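Local structure of Cas13d (uncultured Ruminococcus sp, 6IV9) at residues Arg802-Lys805 against Cys806-Asp810; Asp888-Lys891 against Ala892-Pro896. The protein binds CRISPR RNA as an RNA-guided nuclease, its two HEPN domains dictating maturation of the crRNA and cleavage of target RNA. The protein carries 2 engineered substitutions. One frame throughout, in Å; residues are numbered along the deposited sequence.

Following the chain from the N terminus, contact 1 (802-805 with 806-810) comes first, inside helix 801-813, and is complete long before contact 2 (888-891 with 892-896) begins in helix 887-893. They lie in series, neither nested nor crossed, and neither closes a loop, since each joins successive turns of one continuous backbone. Their centres are nevertheless about 11 Å apart, because the chain returns to the C-terminal half of helix 801-813. There D810 OD1 packs 3.5 Å from K891 CB, and D810 O lies 3.9 Å from A892 CB. Contact 1 also faces helices 777-788 and 901-908, whereas contact 2 reaches helices 816-827 and 848-861.

Contact 1: Arg802-Lys805 against Cys806-Asp810; sequences RLRK and CVEVD
C806 continues the alpha-helix 801-813 by donating its N-H to the carbonyl of R802, N to O 3.1 Å, the first of four i to i+4 bonds joining 802-805 to 806-810. Its small side chain stays close to the helix: SG, anti to its own carbonyl carbon (chi1 -74°), lies near the same R802 oxygen. V807 N then bonds to L803 O, while V807 CG2 rests 3.4 Å from that oxygen. The branched V807 and the leucine L803 are both buried and give the helix an apolar face against I901 of helix 901-908; L803 also packs on a phosphate of the bound RNA.

E808 donates its N-H to R804 O. A glutamate three residues after a lysine can set its carboxylate beside the ammonium group, and here the two chains run side by side. K805 bends at chi2 (-44°) to bring NZ 3.2 Å from E808 OE1 in a salt bridge, on the syn side of OE1 but 30° out of the carboxylate plane, with a weak bond from NZ to OE2. D787 of helix 777-788 forms salt bridges with both K805 and R804, and these cations probably ease the like-charge proximity of the D787 and E808 carboxylates. V809 continues the ladder to K805, its CG2 methyl 3.5 Å from K805 O.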
ATOM      1  N   ARG A 802     -20.992   8.462 -27.603  1.00 32.09           N
ATOM      2  CA  ARG A 802     -21.984   7.712 -26.808  1.00 34.78           C
ATOM      3  C   ARG A 802     -21.659   7.816 -25.318  1.00 36.91           C
ATOM      4  O   ARG A 802     -22.559   8.102 -24.560  1.00 33.64           O
ATOM      5  CB  ARG A 802     -21.957   6.240 -27.206  1.00 37.45           C
ATOM      6  CG  ARG A 802     -22.928   5.379 -26.420  1.00 42.80           C
ATOM      7  CD  ARG A 802     -22.894   3.937 -26.860  1.00 46.72           C
ATOM      8  NE  ARG A 802     -21.658   3.247 -26.542  1.00 50.92           N
ATOM      9  CZ  ARG A 802     -21.324   2.792 -25.343  1.00 50.15           C
ATOM     10  NH1 ARG A 802     -22.157   2.890 -24.328  1.00 46.48           N
ATOM     11  NH2 ARG A 802     -20.156   2.227 -25.164  1.00 47.40           N
ATOM     12  N   LEU A 803     -20.414   7.574 -24.923  1.00 30.61           N
ATOM     13  CA  LEU A 803     -20.067   7.690 -23.488  1.00 33.11           C
ATOM     14  C   LEU A 803     -20.208   9.141 -23.026  1.00 29.25           C
ATOM     15  O   LEU A 803     -20.620   9.349 -21.917  1.00 31.67           O
ATOM     16  CB  LEU A 803     -18.687   7.087 -23.228  1.00 31.39           C
ATOM     17  CG  LEU A 803     -18.657   5.571 -23.375  1.00 33.55           C
ATOM     18  CD1 LEU A 803     -17.272   5.010 -23.137  1.00 31.66           C
ATOM     19  CD2 LEU A 803     -19.661   4.913 -22.454  1.00 36.71           C
ATOM     20  N   ARG A 804     -19.883  10.104 -23.878  1.00 30.99           N
ATOM     21  CA  ARG A 804     -20.015  11.527 -23.489  1.00 32.04           C
ATOM     22  C   ARG A 804     -21.482  11.826 -23.170  1.00 30.99           C
ATOM     23  O   ARG A 804     -21.737  12.479 -22.189  1.00 30.15           O
ATOM     24  CB  ARG A 804     -19.552  12.435 -24.627  1.00 31.19           C
ATOM     25  CG  ARG A 804     -19.667  13.918 -24.328  1.00 36.58           C
ATOM     26  CD  ARG A 804     -19.890  14.737 -25.583  1.00 42.20           C
ATOM     27  NE  ARG A 804     -18.945  14.292 -26.583  1.00 45.73           N
ATOM     28  CZ  ARG A 804     -19.008  14.555 -27.865  1.00 53.28           C
ATOM     29  NH1 ARG A 804     -18.089  14.064 -28.670  1.00 47.41           N
ATOM     30  NH2 ARG A 804     -19.982  15.303 -28.343  1.00 46.20           N
ATOM     31  N   LYS A 805     -22.392  11.328 -23.997  1.00 34.79           N
ATOM     32  CA  LYS A 805     -23.845  11.524 -23.800  1.00 36.68           C
ATOM     33  C   LYS A 805     -24.264  10.852 -22.498  1.00 34.32           C
ATOM     34  O   LYS A 805     -25.071  11.421 -21.800  1.00 35.29           O
ATOM     35  CB  LYS A 805     -24.618  10.959 -24.988  1.00 43.27           C
ATOM     36  CG  LYS A 805     -24.521  11.792 -26.254  1.00 50.30           C
ATOM     37  CD  LYS A 805     -24.670  13.263 -25.976  1.00 61.75           C
ATOM     38  CE  LYS A 805     -24.171  14.169 -27.078  1.00 72.33           C
ATOM     39  NZ  LYS A 805     -23.569  15.399 -26.519  1.00 73.37           N
ATOM     40  N   CYS A 806     -23.716   9.678 -22.211  1.00 35.98           N
ATOM     41  CA  CYS A 806     -24.044   8.951 -20.961  1.00 33.49           C
ATOM     42  C   CYS A 806     -23.611   9.785 -19.757  1.00 31.57           C
ATOM     43  O   CYS A 806     -24.371   9.889 -18.822  1.00 34.32           O
ATOM     44  CB  CYS A 806     -23.326   7.614 -20.916  1.00 35.21           C
ATOM     45  SG  CYS A 806     -24.039   6.385 -22.031  0.76 39.29           S
ATOM     46  N   VAL A 807     -22.422  10.366 -19.813  1.00 29.84           N
ATOM     47  CA  VAL A 807     -21.917  11.209 -18.698  1.00 30.83           C
ATOM     48  C   VAL A 807     -22.829  12.425 -18.529  1.00 32.41           C
ATOM     49  O   VAL A 807     -23.037  12.847 -17.417  1.00 31.68           O
ATOM     50  CB  VAL A 807     -20.455  11.617 -18.927  1.00 30.81           C
ATOM     51  CG1 VAL A 807     -20.013  12.708 -17.979  1.00 30.43           C
ATOM     52  CG2 VAL A 807     -19.531  10.420 -18.857  1.00 35.29           C
ATOM     53  N   GLU A 808     -23.317  12.981 -19.630  1.00 33.76           N
ATOM     54  CA  GLU A 808     -24.199  14.166 -19.547  1.00 35.81           C
ATOM     55  C   GLU A 808     -25.475  13.783 -18.791  1.00 28.77           C
ATOM     56  O   GLU A 808     -25.927  14.551 -17.978  1.00 32.47           O
ATOM     57  CB  GLU A 808     -24.470  14.709 -20.944  1.00 39.18           C
ATOM     58  CG  GLU A 808     -23.308  15.475 -21.531  1.00 41.66           C
ATOM     59  CD  GLU A 808     -23.515  15.930 -22.966  1.00 50.37           C
ATOM     60  OE1 GLU A 808     -24.567  15.644 -23.519  1.00 52.49           O
ATOM     61  OE2 GLU A 808     -22.628  16.552 -23.508  1.00 44.04           O
ATOM     62  N   VAL A 809     -26.006  12.601 -19.059  1.00 29.89           N
ATOM     63  CA  VAL A 809     -27.229  12.147 -18.348  1.00 35.04           C
ATOM     64  C   VAL A 809     -26.938  11.983 -16.854  1.00 36.80           C
ATOM     65  O   VAL A 809     -27.751  12.378 -16.054  1.00 32.96           O
ATOM     66  CB  VAL A 809     -27.747  10.845 -18.962  1.00 35.74           C
ATOM     67  CG1 VAL A 809     -28.826  10.237 -18.103  1.00 37.39           C
ATOM     68  CG2 VAL A 809     -28.246  11.083 -20.368  1.00 38.58           C
ATOM     69  N   ASP A 810     -25.791  11.401 -16.529  1.00 33.31           N
ATOM     70  CA  ASP A 810     -25.377  11.181 -15.122  1.00 32.83           C
ATOM     71  C   ASP A 810     -25.201  12.527 -14.414  1.00 30.94           C
ATOM     72  O   ASP A 810     -25.651  12.638 -13.314  1.00 32.23           O
ATOM     73  CB  ASP A 810     -24.182  10.234 -15.063  1.00 32.68           C
ATOM     74  CG  ASP A 810     -24.506   8.864 -15.636  1.00 44.10           C
ATOM     75  OD1 ASP A 810     -25.643   8.407 -15.446  1.00 46.45           O
ATOM     76  OD2 ASP A 810     -23.632   8.268 -16.263  1.00 43.80           O
TER

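Contact 2: Asp888-Lys891 against Ala892-Pro896; sequences DFVK and ALNSP
A892 and D888 meet through the backbone, A892 N to D888 O at 3.1 Å, and A892 CB lies 3.6 Å from the same oxygen. A single methyl suits this buried place: the alanine touches N813 of helix 801-813, and its small size is consistent with the close approach of the two helices there.

F889 and L893 make the apolar contact across the turn. With chi1 at -162° the phenyl ring is swung away from its own N, to the side of the helix where L893 follows a turn later. L893 CD1 sits over one ring face, 4.0 Å from the centroid and 27° off the normal, a CH-pi contact. The ring is met at the CD1-CE1 side, with F889 CE1 3.7 Å from L893 CD1. Y875 stacks on the phenylalanine as well, and M818 of helix 816-827 touches both F889 and L893, so the large flat ring and the branched leucine fill a shared core.

K891 packs beside helix 801-813, while its chain bends at chi3 and leaves the residue partly exposed, as befits a lysine at the margin of a buried contact.

Beyond them, N894 N bonds to V890 O (2.9 Å), and N894 ND2 lies 3.5 Å from V890 CG1, alongside the valine. The amide is satisfied by Y822 through OD1 and by S908 through ND2, which suits a buried asparagine.

The short hydroxyl-bearing chain of S895 (chi1 62°) reaches back three residues to A892 O: OG donates at 2.7 Å, in the carbonyl plane, and S895 N bonds to the same oxygen, which thus takes two bonds. Here i to i+4 bonding gives way to an i to i+3 bond, as where an alpha-helix leads into a 3-10 segment, here 895-896.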
ATOM      1  N   ASP A 888     -27.917   3.566 -10.823  1.00 32.17           N
ATOM      2  CA  ASP A 888     -27.993   4.927 -11.404  1.00 33.16           C
ATOM      3  C   ASP A 888     -27.452   5.969 -10.429  1.00 26.81           C
ATOM      4  O   ASP A 888     -27.017   6.989 -10.887  1.00 29.95           O
ATOM      5  CB  ASP A 888     -29.405   5.262 -11.856  1.00 33.78           C
ATOM      6  CG  ASP A 888     -29.740   4.662 -13.198  1.00 42.57           C
ATOM      7  OD1 ASP A 888     -28.919   3.913 -13.732  1.00 44.50           O
ATOM      8  OD2 ASP A 888     -30.820   4.953 -13.683  1.00 50.49           O
ATOM      9  N   PHE A 889     -27.654   5.752  -9.140  1.00 27.20           N
ATOM     10  CA  PHE A 889     -27.202   6.680  -8.078  1.00 28.09           C
ATOM     11  C   PHE A 889     -25.670   6.716  -8.040  1.00 25.62           C
ATOM     12  O   PHE A 889     -25.106   7.744  -7.822  1.00 26.44           O
ATOM     13  CB  PHE A 889     -27.879   6.293  -6.766  1.00 27.47           C
ATOM     14  CG  PHE A 889     -27.893   7.331  -5.682  1.00 26.76           C
ATOM     15  CD1 PHE A 889     -27.411   8.601  -5.896  1.00 27.73           C
ATOM     16  CD2 PHE A 889     -28.386   7.021  -4.431  1.00 28.55           C
ATOM     17  CE1 PHE A 889     -27.429   9.537  -4.880  1.00 31.16           C
ATOM     18  CE2 PHE A 889     -28.390   7.956  -3.417  1.00 27.37           C
ATOM     19  CZ  PHE A 889     -27.906   9.210  -3.643  1.00 29.09           C
ATOM     20  N   VAL A 890     -25.041   5.563  -8.229  1.00 29.43           N
ATOM     21  CA  VAL A 890     -23.553   5.497  -8.256  1.00 27.21           C
ATOM     22  C   VAL A 890     -23.069   6.336  -9.440  1.00 25.25           C
ATOM     23  O   VAL A 890     -22.200   7.130  -9.263  1.00 26.64           O
ATOM     24  CB  VAL A 890     -23.074   4.038  -8.395  1.00 29.35           C
ATOM     25  CG1 VAL A 890     -21.578   3.960  -8.588  1.00 30.56           C
ATOM     26  CG2 VAL A 890     -23.502   3.177  -7.229  1.00 26.80           C
ATOM     27  N   LYS A 891     -23.682   6.164 -10.603  1.00 26.45           N
ATOM     28  CA  LYS A 891     -23.268   6.916 -11.812  1.00 29.18           C
ATOM     29  C   LYS A 891     -23.456   8.419 -11.603  1.00 28.56           C
ATOM     30  O   LYS A 891     -22.606   9.159 -12.006  1.00 27.96           O
ATOM     31  CB  LYS A 891     -24.023   6.392 -13.030  1.00 30.19           C
ATOM     32  CG  LYS A 891     -23.884   4.901 -13.247  1.00 35.99           C
ATOM     33  CD  LYS A 891     -24.118   4.469 -14.653  1.00 43.48           C
ATOM     34  CE  LYS A 891     -25.573   4.492 -15.052  1.00 55.58           C
ATOM     35  NZ  LYS A 891     -25.756   4.327 -16.512  1.00 54.38           N
ATOM     36  N   ALA A 892     -24.566   8.826 -11.003  1.00 29.27           N
ATOM     37  CA  ALA A 892     -24.814  10.257 -10.750  1.00 27.79           C
ATOM     38  C   ALA A 892     -23.761  10.795  -9.783  1.00 26.61           C
ATOM     39  O   ALA A 892     -23.192  11.829 -10.039  1.00 26.53           O
ATOM     40  CB  ALA A 892     -26.189  10.404 -10.171  1.00 31.16           C
ATOM     41  N   LEU A 893     -23.498  10.059  -8.716  1.00 26.92           N
ATOM     42  CA  LEU A 893     -22.510  10.484  -7.697  1.00 24.85           C
ATOM     43  C   LEU A 893     -21.102  10.576  -8.302  1.00 23.84           C
ATOM     44  O   LEU A 893     -20.367  11.424  -7.900  1.00 24.35           O
ATOM     45  CB  LEU A 893     -22.573   9.520  -6.519  1.00 26.03           C
ATOM     46  CG  LEU A 893     -23.800   9.683  -5.633  1.00 27.23           C
ATOM     47  CD1 LEU A 893     -23.876   8.573  -4.609  1.00 27.50           C
ATOM     48  CD2 LEU A 893     -23.821  11.045  -4.971  1.00 30.28           C
ATOM     49  N   ASN A 894     -20.791   9.699  -9.243  1.00 23.77           N
ATOM     50  CA  ASN A 894     -19.459   9.598  -9.891  1.00 25.56           C
ATOM     51  C   ASN A 894     -19.349  10.530 -11.098  1.00 25.98           C
ATOM     52  O   ASN A 894     -18.291  10.621 -11.649  1.00 26.49           O
ATOM     53  CB  ASN A 894     -19.194   8.173 -10.359  1.00 24.62           C
ATOM     54  CG  ASN A 894     -18.795   7.239  -9.243  1.00 23.25           C
ATOM     55  OD1 ASN A 894     -18.423   7.680  -8.176  1.00 25.72           O
ATOM     56  ND2 ASN A 894     -18.837   5.956  -9.512  1.00 24.73           N
ATOM     57  N   SER A 895     -20.392  11.304 -11.391  1.00 28.05           N
ATOM     58  CA  SER A 895     -20.446  12.180 -12.593  1.00 25.87           C
ATOM     59  C   SER A 895     -19.295  13.194 -12.600  1.00 27.34           C
ATOM     60  O   SER A 895     -18.803  13.491 -13.653  1.00 30.29           O
ATOM     61  CB  SER A 895     -21.796  12.809 -12.809  1.00 27.21           C
ATOM     62  OG  SER A 895     -22.151  13.648 -11.749  1.00 30.15           O
ATOM     63  N   PRO A 896     -18.802  13.696 -11.459  1.00 29.11           N
ATOM     64  CA  PRO A 896     -17.660  14.602 -11.452  1.00 25.78           C
ATOM     65  C   PRO A 896     -16.386  13.974 -12.053  1.00 26.03           C
ATOM     66  O   PRO A 896     -15.554  14.686 -12.480  1.00 26.66           O
ATOM     67  CB  PRO A 896     -17.455  14.886  -9.961  1.00 28.31           C
ATOM     68  CG  PRO A 896     -18.809  14.708  -9.366  1.00 28.76           C
ATOM     69  CD  PRO A 896     -19.405  13.571 -10.152  1.00 28.25           C
TER